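Local coordinates for GrgF (PDB 6LZH), which acts as a polyketide transferase in the biosynthesis of gregatin A, a fungal polyketide with an alkylated furanone core, at residues Pro50-Ala53 against Lys54-Glu58; Gly180-Asn184 against Gly185-Ala189; Ser279-Asn282 against Arg283-Asp286. One frame throughout, in Å; residues are numbered along the deposited sequence.

Contact 1 (Pro50-Ala53 against Lys54-Glu58); sequences PDIA and KWFQE
Phe56 sits one helical turn after Ile52, and the two side chains run side by side, pointing the same way. From the backbone outward, Phe56 CB lies 3.7 Å from Ala53 O and a similar distance from Ile52 O. With CG turned back beside its own backbone N (chi1 -78°), the ring leans toward the preceding turn: CD2 comes within 3.4 Å of Ile52 O, and CE2 packs 3.6 Å from Ile52 CG2, the branch that stands anti to the Ile52 nitrogen. Farther out CZ nears Gln284 of helix 277-292, and the side chain also touches Leu35 and Cys63 of the central sheet. Helix 49-58 is the crossover of the beta-alpha-beta unit that joins the parallel strands 32-38 and 62-66 of the alpha/beta hydrolase fold; Ile52 and Ala53 both touch Met37 on the first of them. Along the backbone, Phe56 N donates to Ile52 O (3.0 Å, N-H...O 171°), and Gln57 N reaches Ala53 O at 2.7 Å. Lys54 NZ and Glu58 OE2 form a long salt bridge at 3.8 Å. Trp55 NE1 is hydrogen-bonded to Glu278 of helix 277-292.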
ATOM      1  N   PRO A  50     -23.355  12.481 -10.776  1.00 16.35           N
ATOM      2  CA  PRO A  50     -24.311  13.435 -10.177  1.00 18.36           C
ATOM      3  C   PRO A  50     -25.767  13.069 -10.412  1.00 15.76           C
ATOM      4  O   PRO A  50     -26.592  13.207  -9.496  1.00 14.29           O
ATOM      5  CB  PRO A  50     -23.943  14.762 -10.859  1.00 20.01           C
ATOM      6  CG  PRO A  50     -22.491  14.621 -11.146  1.00 19.59           C
ATOM      7  CD  PRO A  50     -22.335  13.185 -11.582  1.00 16.14           C
ATOM      8  N   ASP A  51     -26.105  12.606 -11.623  1.00 18.52           N
ATOM      9  CA  ASP A  51     -27.492  12.231 -11.890  1.00 18.07           C
ATOM     10  C   ASP A  51     -27.875  10.981 -11.111  1.00 19.75           C
ATOM     11  O   ASP A  51     -29.022  10.847 -10.666  1.00 14.78           O
ATOM     12  CB  ASP A  51     -27.717  12.036 -13.391  1.00 20.97           C
ATOM     13  CG  ASP A  51     -29.193  12.151 -13.775  1.00 25.77           C
ATOM     14  OD1 ASP A  51     -29.805  13.204 -13.497  1.00 26.92           O
ATOM     15  OD2 ASP A  51     -29.744  11.174 -14.320  1.00 25.35           O
ATOM     16  N   ILE A  52     -26.920  10.075 -10.895  1.00 16.36           N
ATOM     17  CA  ILE A  52     -27.210   8.925 -10.048  1.00 14.86           C
ATOM     18  C   ILE A  52     -27.405   9.368  -8.597  1.00 15.51           C
ATOM     19  O   ILE A  52     -28.303   8.875  -7.893  1.00 15.39           O
ATOM     20  CB  ILE A  52     -26.096   7.874 -10.189  1.00 16.38           C
ATOM     21  CG1 ILE A  52     -26.072   7.321 -11.625  1.00 16.38           C
ATOM     22  CG2 ILE A  52     -26.311   6.769  -9.190  1.00 15.10           C
ATOM     23  CD1 ILE A  52     -24.908   6.317 -11.935  1.00 15.35           C
ATOM     24  N   ALA A  53     -26.553  10.278  -8.113  1.00 15.57           N
ATOM     25  CA  ALA A  53     -26.761  10.839  -6.780  1.00 16.04           C
ATOM     26  C   ALA A  53     -28.146  11.467  -6.667  1.00 20.67           C
ATOM     27  O   ALA A  53     -28.867  11.244  -5.683  1.00 17.88           O
ATOM     28  CB  ALA A  53     -25.678  11.873  -6.468  1.00 19.67           C
ATOM     29  N   LYS A  54     -28.538  12.246  -7.683  1.00 15.87           N
ATOM     30  CA  LYS A  54     -29.856  12.874  -7.677  1.00 19.13           C
ATOM     31  C   LYS A  54     -30.967  11.835  -7.563  1.00 18.24           C
ATOM     32  O   LYS A  54     -31.935  12.027  -6.813  1.00 15.11           O
ATOM     33  CB  LYS A  54     -30.028  13.713  -8.948  1.00 17.98           C
ATOM     34  CG  LYS A  54     -31.340  14.482  -8.993  1.00 29.54           C
ATOM     35  CD  LYS A  54     -31.304  15.664  -8.037  1.00 36.30           C
ATOM     36  CE  LYS A  54     -32.518  16.576  -8.183  1.00 39.30           C
ATOM     37  NZ  LYS A  54     -33.354  16.600  -6.934  1.00 41.21           N
ATOM     38  N   TRP A  55     -30.838  10.717  -8.290  1.00 17.37           N
ATOM     39  CA  TRP A  55     -31.834   9.651  -8.207  1.00 20.43           C
ATOM     40  C   TRP A  55     -31.913   9.064  -6.798  1.00 18.01           C
ATOM     41  O   TRP A  55     -33.009   8.853  -6.269  1.00 17.43           O
ATOM     42  CB  TRP A  55     -31.509   8.560  -9.230  1.00 21.03           C
ATOM     43  CG  TRP A  55     -32.572   7.508  -9.397  1.00 21.28           C
ATOM     44  CD1 TRP A  55     -33.530   7.452 -10.382  1.00 18.72           C
ATOM     45  CD2 TRP A  55     -32.776   6.343  -8.578  1.00 19.04           C
ATOM     46  NE1 TRP A  55     -34.306   6.337 -10.212  1.00 19.96           N
ATOM     47  CE2 TRP A  55     -33.867   5.639  -9.119  1.00 20.79           C
ATOM     48  CE3 TRP A  55     -32.143   5.833  -7.438  1.00 17.87           C
ATOM     49  CZ2 TRP A  55     -34.344   4.443  -8.560  1.00 20.17           C
ATOM     50  CZ3 TRP A  55     -32.616   4.641  -6.876  1.00 21.10           C
ATOM     51  CH2 TRP A  55     -33.702   3.957  -7.445  1.00 20.83           C
ATOM     52  N   PHE A  56     -30.758   8.736  -6.195  1.00 14.88           N
ATOM     53  CA  PHE A  56     -30.751   8.226  -4.822  1.00 18.22           C
ATOM     54  C   PHE A  56     -31.313   9.256  -3.850  1.00 17.46           C
ATOM     55  O   PHE A  56     -32.056   8.911  -2.923  1.00 16.88           O
ATOM     56  CB  PHE A  56     -29.326   7.835  -4.385  1.00 14.24           C
ATOM     57  CG  PHE A  56     -28.856   6.501  -4.928  1.00 14.70           C
ATOM     58  CD1 PHE A  56     -29.619   5.357  -4.766  1.00 16.29           C
ATOM     59  CD2 PHE A  56     -27.643   6.402  -5.605  1.00 17.64           C
ATOM     60  CE1 PHE A  56     -29.182   4.125  -5.275  1.00 19.85           C
ATOM     61  CE2 PHE A  56     -27.205   5.174  -6.129  1.00 16.42           C
ATOM     62  CZ  PHE A  56     -27.963   4.044  -5.949  1.00 14.98           C
ATOM     63  N   GLN A  57     -30.921  10.518  -4.016  1.00 15.55           N
ATOM     64  CA  GLN A  57     -31.462  11.583  -3.171  1.00 18.10           C
ATOM     65  C   GLN A  57     -32.991  11.619  -3.247  1.00 17.83           C
ATOM     66  O   GLN A  57     -33.674  11.760  -2.222  1.00 19.73           O
ATOM     67  CB  GLN A  57     -30.856  12.924  -3.604  1.00 17.67           C
ATOM     68  CG  GLN A  57     -31.340  14.143  -2.818  1.00 17.42           C
ATOM     69  CD  GLN A  57     -30.948  15.457  -3.456  1.00 22.24           C
ATOM     70  OE1 GLN A  57     -30.737  15.544  -4.672  1.00 20.60           O
ATOM     71  NE2 GLN A  57     -30.856  16.501  -2.637  1.00 19.97           N
ATOM     72  N   GLU A  58     -33.544  11.476  -4.459  1.00 19.24           N
ATOM     73  CA  GLU A  58     -34.990  11.487  -4.644  1.00 20.31           C
ATOM     74  C   GLU A  58     -35.658  10.295  -3.977  1.00 21.97           C
ATOM     75  O   GLU A  58     -36.863  10.349  -3.706  1.00 21.08           O
ATOM     76  CB  GLU A  58     -35.331  11.515  -6.137  1.00 20.69           C
ATOM     77  CG  GLU A  58     -35.159  12.869  -6.783  1.00 27.76           C
ATOM     78  CD  GLU A  58     -35.156  12.790  -8.287  1.00 28.47           C
ATOM     79  OE1 GLU A  58     -35.147  11.663  -8.821  1.00 34.40           O
ATOM     80  OE2 GLU A  58     -35.164  13.852  -8.932  1.00 36.51           O
TER

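Contact 2 (Gly180-Asn184 against Gly185-Ala189); sequences GSIPN and GLQLA
Ile182 turns its side chain onto the backbone at the start of helix 187-198. Its CG2 rests 3.6 Å from Leu186 C and lies 3.9 Å from Leu186 CB, while the longer branch carries CD1 to 3.9 Å from Gln187 CG; the Ile182 and Gln187 side chains meet at about a right angle. Pro183 follows with two contributions. Its ring lies against the isobutyl group of Leu186, Pro183 CB being 3.8 Å from Leu186 CD1, and its carbonyl accepts a weak, bent hydrogen bond from Leu186 N (3.0 Å, N-H...O 132°). The same oxygen stands 3.4 Å from Leu186 CB; the torsion chi1 -74° sets CG beside the backbone N, which brings CD1 to the Pro183 ring. Asn184 takes the bend with CG anti to its N (chi1 -177°) and hence beside its own carbonyl, so that CG lies 3.6 Å from Gly185 N; ND2 donates to Asn146 O, tying the bend to a neighbouring loop. Pro183 to Leu186 form a type I beta turn that delivers Leu186 to the N-cap position of helix 187-198. This helix belongs to the excursion between sheet strands 133-137 and 232-237, consistent with the cap region inserted there in many alpha/beta hydrolases.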
ATOM      1  N   GLY A 180       0.768   6.249 -31.311  1.00 48.81           N
ATOM      2  CA  GLY A 180      -0.399   5.392 -31.250  1.00 47.38           C
ATOM      3  C   GLY A 180      -0.324   4.268 -30.238  1.00 47.27           C
ATOM      4  O   GLY A 180      -1.306   3.525 -30.087  1.00 47.47           O
ATOM      5  N   SER A 181       0.799   4.122 -29.539  1.00 45.46           N
ATOM      6  CA  SER A 181       0.936   3.092 -28.524  1.00 45.97           C
ATOM      7  C   SER A 181       0.125   3.444 -27.280  1.00 42.89           C
ATOM      8  O   SER A 181      -0.282   4.590 -27.069  1.00 46.26           O
ATOM      9  CB  SER A 181       2.403   2.905 -28.136  1.00 43.68           C
ATOM     10  OG  SER A 181       2.625   1.610 -27.617  1.00 51.65           O
ATOM     11  N   ILE A 182      -0.100   2.434 -26.448  1.00 44.91           N
ATOM     12  CA  ILE A 182      -0.741   2.585 -25.148  1.00 40.45           C
ATOM     13  C   ILE A 182       0.260   2.130 -24.091  1.00 42.20           C
ATOM     14  O   ILE A 182       0.757   1.002 -24.163  1.00 47.21           O
ATOM     15  CB  ILE A 182      -2.041   1.770 -25.041  1.00 41.48           C
ATOM     16  CG1 ILE A 182      -2.992   2.095 -26.198  1.00 40.39           C
ATOM     17  CG2 ILE A 182      -2.718   2.010 -23.682  1.00 38.51           C
ATOM     18  CD1 ILE A 182      -4.386   1.526 -26.014  1.00 37.55           C
ATOM     19  N   PRO A 183       0.600   2.961 -23.101  1.00 37.38           N
ATOM     20  CA  PRO A 183       1.444   2.485 -21.997  1.00 34.61           C
ATOM     21  C   PRO A 183       0.816   1.290 -21.291  1.00 40.70           C
ATOM     22  O   PRO A 183      -0.403   1.104 -21.298  1.00 43.29           O
ATOM     23  CB  PRO A 183       1.546   3.703 -21.069  1.00 33.60           C
ATOM     24  CG  PRO A 183       1.357   4.887 -21.991  1.00 33.55           C
ATOM     25  CD  PRO A 183       0.377   4.418 -23.048  1.00 38.93           C
ATOM     26  N   ASN A 184       1.682   0.490 -20.655  1.00 35.42           N
ATOM     27  CA  ASN A 184       1.352  -0.883 -20.273  1.00 38.07           C
ATOM     28  C   ASN A 184       0.015  -1.000 -19.540  1.00 41.93           C
ATOM     29  O   ASN A 184      -0.867  -1.761 -19.955  1.00 50.20           O
ATOM     30  CB  ASN A 184       2.478  -1.471 -19.417  1.00 41.70           C
ATOM     31  CG  ASN A 184       2.227  -2.932 -19.050  1.00 44.68           C
ATOM     32  OD1 ASN A 184       1.562  -3.666 -19.789  1.00 43.80           O
ATOM     33  ND2 ASN A 184       2.755  -3.357 -17.908  1.00 38.21           N
ATOM     34  N   GLY A 185      -0.154  -0.278 -18.441  1.00 40.23           N
ATOM     35  CA  GLY A 185      -1.370  -0.460 -17.662  1.00 39.95           C
ATOM     36  C   GLY A 185      -2.459   0.560 -17.949  1.00 41.44           C
ATOM     37  O   GLY A 185      -3.187   0.972 -17.038  1.00 41.24           O
ATOM     38  N   LEU A 186      -2.597   0.969 -19.211  1.00 34.58           N
ATOM     39  CA  LEU A 186      -3.443   2.113 -19.527  1.00 40.28           C
ATOM     40  C   LEU A 186      -4.503   1.831 -20.588  1.00 35.24           C
ATOM     41  O   LEU A 186      -5.111   2.782 -21.094  1.00 34.12           O
ATOM     42  CB  LEU A 186      -2.574   3.296 -19.974  1.00 34.03           C
ATOM     43  CG  LEU A 186      -1.802   4.024 -18.864  1.00 40.56           C
ATOM     44  CD1 LEU A 186      -1.359   5.405 -19.328  1.00 31.74           C
ATOM     45  CD2 LEU A 186      -2.646   4.122 -17.595  1.00 35.00           C
ATOM     46  N   GLN A 187      -4.765   0.566 -20.930  1.00 34.66           N
ATOM     47  CA  GLN A 187      -5.696   0.312 -22.031  1.00 36.12           C
ATOM     48  C   GLN A 187      -7.127   0.697 -21.666  1.00 34.05           C
ATOM     49  O   GLN A 187      -7.858   1.234 -22.509  1.00 30.32           O
ATOM     50  CB  GLN A 187      -5.641  -1.148 -22.482  1.00 41.72           C
ATOM     51  CG  GLN A 187      -6.115  -1.310 -23.927  1.00 42.24           C
ATOM     52  CD  GLN A 187      -5.939  -2.707 -24.475  1.00 51.59           C
ATOM     53  OE1 GLN A 187      -5.749  -2.901 -25.676  1.00 56.30           O
ATOM     54  NE2 GLN A 187      -6.011  -3.696 -23.592  1.00 52.83           N
ATOM     55  N   LEU A 188      -7.555   0.423 -20.429  1.00 33.28           N
ATOM     56  CA  LEU A 188      -8.883   0.872 -20.017  1.00 30.07           C
ATOM     57  C   LEU A 188      -9.024   2.374 -20.213  1.00 33.27           C
ATOM     58  O   LEU A 188     -10.045   2.860 -20.721  1.00 31.00           O
ATOM     59  CB  LEU A 188      -9.149   0.517 -18.555  1.00 28.34           C
ATOM     60  CG  LEU A 188     -10.458   1.146 -18.048  1.00 31.54           C
ATOM     61  CD1 LEU A 188     -11.081   0.204 -17.112  1.00 34.56           C
ATOM     62  CD2 LEU A 188     -10.291   2.497 -17.352  1.00 32.64           C
ATOM     63  N   ALA A 189      -8.014   3.125 -19.767  1.00 29.00           N
ATOM     64  CA  ALA A 189      -8.048   4.579 -19.885  1.00 32.05           C
ATOM     65  C   ALA A 189      -8.094   5.003 -21.348  1.00 33.38           C
ATOM     66  O   ALA A 189      -8.918   5.834 -21.745  1.00 25.17           O
ATOM     67  CB  ALA A 189      -6.831   5.190 -19.177  1.00 28.75           C
TER

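Contact 3 (Ser279-Asn282 against Arg283-Asp286); sequences SILN and RQLD
The carboxamide of Gln284 has Ile280 and Leu281 on one and the same side of its plane. Leu281 CD2 stands well above that plane, 3.9 Å from OE1, whereas Ile280 CG2 comes more obliquely to the nitrogen end, 3.5 Å from NE2. The second flat group, the amide of Asn282, meets Leu285 at its oxygen end, OD1 lying 4.1 Å from CD2; its ND2 makes a weak hydrogen bond back to Glu278. Gln284 reaches its place by turning CG beside the backbone N (chi1 -68°) and then running out extended, which lays it alongside Ile280, both side chains pointing the same way. A water bridges the nitrogen end to the backbone: it accepts from Gln284 NE2 at 3.1 Å and donates to Ile280 O at 2.9 Å. Ile280 O is thereby held twice, since it also accepts the rather long backbone bond from Gln284 N (3.3 Å). The oxygen end has its own partner, OE1 accepting from Trp112 NE1, so each end of this buried amide has a polar partner, which distinguishes its oxygen from its nitrogen and restrains its rotation. The next backbone bond is shorter, Leu285 N to Leu281 O at 2.7 Å, and Leu285 CB packs close to the same carbonyl. Asp286 directs its carboxylate away from the earlier turn to a salt bridge with Arg290. Arg283 also leads outward, its guanidinium making a weak, long ion pair with Asp262, a residue of a sodium site. Helix 277-292 is the last helix of the alpha/beta hydrolase fold. Gln284 faces the sheet, touching Ile135 and Val137 on strand 133-137 and Met233 and Val235 on strand 232-237, while other side chains of the helix abut Trp55 of helix 49-58.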
ATOM      1  N   SER A 279     -34.215   0.544 -13.666  1.00 17.97           N
ATOM      2  CA  SER A 279     -34.260  -0.787 -13.087  1.00 17.76           C
ATOM      3  C   SER A 279     -32.932  -1.161 -12.440  1.00 18.17           C
ATOM      4  O   SER A 279     -32.923  -1.852 -11.409  1.00 16.71           O
ATOM      5  CB  SER A 279     -34.663  -1.801 -14.160  1.00 20.98           C
ATOM      6  OG  SER A 279     -34.520  -3.112 -13.662  1.00 29.62           O
ATOM      7  N   ILE A 280     -31.816  -0.690 -13.009  1.00 18.76           N
ATOM      8  CA  ILE A 280     -30.504  -0.919 -12.405  1.00 19.14           C
ATOM      9  C   ILE A 280     -30.460  -0.305 -11.009  1.00 16.40           C
ATOM     10  O   ILE A 280     -30.044  -0.947 -10.032  1.00 14.63           O
ATOM     11  CB  ILE A 280     -29.394  -0.340 -13.308  1.00 18.17           C
ATOM     12  CG1 ILE A 280     -29.363  -1.066 -14.664  1.00 19.70           C
ATOM     13  CG2 ILE A 280     -28.038  -0.387 -12.600  1.00 16.08           C
ATOM     14  CD1 ILE A 280     -28.322  -0.479 -15.672  1.00 16.49           C
ATOM     15  N   LEU A 281     -30.915   0.946 -10.891  1.00 14.89           N
ATOM     16  CA  LEU A 281     -30.826   1.632  -9.603  1.00 18.30           C
ATOM     17  C   LEU A 281     -31.878   1.123  -8.612  1.00 15.10           C
ATOM     18  O   LEU A 281     -31.618   1.098  -7.401  1.00 16.48           O
ATOM     19  CB  LEU A 281     -30.930   3.146  -9.824  1.00 15.68           C
ATOM     20  CG  LEU A 281     -29.782   3.766 -10.639  1.00 15.26           C
ATOM     21  CD1 LEU A 281     -29.944   5.274 -10.768  1.00 21.72           C
ATOM     22  CD2 LEU A 281     -28.421   3.439 -10.017  1.00 14.36           C
ATOM     23  N   ASN A 282     -33.067   0.730  -9.090  1.00 15.11           N
ATOM     24  CA  ASN A 282     -34.065   0.143  -8.187  1.00 16.93           C
ATOM     25  C   ASN A 282     -33.534  -1.114  -7.523  1.00 17.22           C
ATOM     26  O   ASN A 282     -33.801  -1.364  -6.338  1.00 17.48           O
ATOM     27  CB  ASN A 282     -35.345  -0.184  -8.941  1.00 17.63           C
ATOM     28  CG  ASN A 282     -36.299   0.971  -8.946  1.00 23.94           C
ATOM     29  OD1 ASN A 282     -36.359   1.719  -7.972  1.00 27.27           O
ATOM     30  ND2 ASN A 282     -37.036   1.145 -10.044  1.00 23.85           N
ATOM     31  N   ARG A 283     -32.789  -1.918  -8.280  1.00 16.82           N
ATOM     32  CA  ARG A 283     -32.174  -3.127  -7.733  1.00 14.68           C
ATOM     33  C   ARG A 283     -31.185  -2.783  -6.622  1.00 15.20           C
ATOM     34  O   ARG A 283     -31.220  -3.382  -5.539  1.00 16.44           O
ATOM     35  CB  ARG A 283     -31.502  -3.904  -8.867  1.00 16.27           C
ATOM     36  CG  ARG A 283     -30.553  -5.029  -8.428  1.00 16.20           C
ATOM     37  CD  ARG A 283     -31.299  -6.214  -7.789  1.00 17.71           C
ATOM     38  NE  ARG A 283     -30.372  -7.303  -7.505  1.00 17.05           N
ATOM     39  CZ  ARG A 283     -29.932  -8.146  -8.433  1.00 19.05           C
ATOM     40  NH1 ARG A 283     -30.358  -8.028  -9.681  1.00 17.52           N
ATOM     41  NH2 ARG A 283     -29.072  -9.107  -8.111  1.00 17.29           N
ATOM     42  N   GLN A 284     -30.316  -1.794  -6.865  1.00 18.31           N
ATOM     43  CA  GLN A 284     -29.353  -1.359  -5.856  1.00 15.64           C
ATOM     44  C   GLN A 284     -30.056  -0.725  -4.665  1.00 16.65           C
ATOM     45  O   GLN A 284     -29.650  -0.923  -3.520  1.00 11.91           O
ATOM     46  CB  GLN A 284     -28.358  -0.367  -6.464  1.00 14.65           C
ATOM     47  CG  GLN A 284     -27.424  -1.007  -7.489  1.00 15.27           C
ATOM     48  CD  GLN A 284     -26.632   0.013  -8.290  1.00 13.13           C
ATOM     49  OE1 GLN A 284     -26.269   1.071  -7.784  1.00 14.18           O
ATOM     50  NE2 GLN A 284     -26.365  -0.305  -9.560  1.00 13.95           N
ATOM     51  N   LEU A 285     -31.104   0.052  -4.925  1.00 16.24           N
ATOM     52  CA  LEU A 285     -31.903   0.608  -3.840  1.00 14.37           C
ATOM     53  C   LEU A 285     -32.533  -0.498  -2.990  1.00 17.84           C
ATOM     54  O   LEU A 285     -32.573  -0.403  -1.756  1.00 19.73           O
ATOM     55  CB  LEU A 285     -32.972   1.529  -4.431  1.00 14.76           C
ATOM     56  CG  LEU A 285     -33.984   2.046  -3.416  1.00 18.41           C
ATOM     57  CD1 LEU A 285     -33.293   3.072  -2.537  1.00 16.11           C
ATOM     58  CD2 LEU A 285     -35.179   2.652  -4.153  1.00 21.02           C
ATOM     59  N   ASP A 286     -33.021  -1.560  -3.630  1.00 18.59           N
ATOM     60  CA  ASP A 286     -33.599  -2.673  -2.881  1.00 18.81           C
ATOM     61  C   ASP A 286     -32.542  -3.361  -2.019  1.00 16.73           C
ATOM     62  O   ASP A 286     -32.798  -3.708  -0.859  1.00 14.57           O
ATOM     63  CB  ASP A 286     -34.236  -3.676  -3.852  1.00 15.74           C
ATOM     64  CG  ASP A 286     -35.078  -4.712  -3.138  1.00 21.70           C
ATOM     65  OD1 ASP A 286     -36.143  -4.333  -2.613  1.00 23.56           O
ATOM     66  OD2 ASP A 286     -34.667  -5.898  -3.071  1.00 22.02           O
TER
HETATM   67  O   HOH W   1     -27.894  -2.892 -10.367  1.00 16.36           O

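How the contacts relate
Contacts 1 and 3 are neighbours, their centres 12 Å apart, on helices 49-58 and 277-292, which pack together against the eight-stranded sheet. Trp55 bridges them: CZ2 lies 3.4 Å from Asn282 OD1, and CH2 packs near Leu281 O and Leu285 CD2. The chain thus brings its first and last helices together, as alpha/beta hydrolases do on one face of the sheet. Contact 2 falls between them in sequence but 32 Å from contact 1 and 33 Å from contact 3, centre to centre, in the probable cap region. The proposed catalytic residues Cys115, Asp240 and His269 belong to the core, with the Gln187 side chain of contact 2 about 11 Å from those of Asp240 and His269.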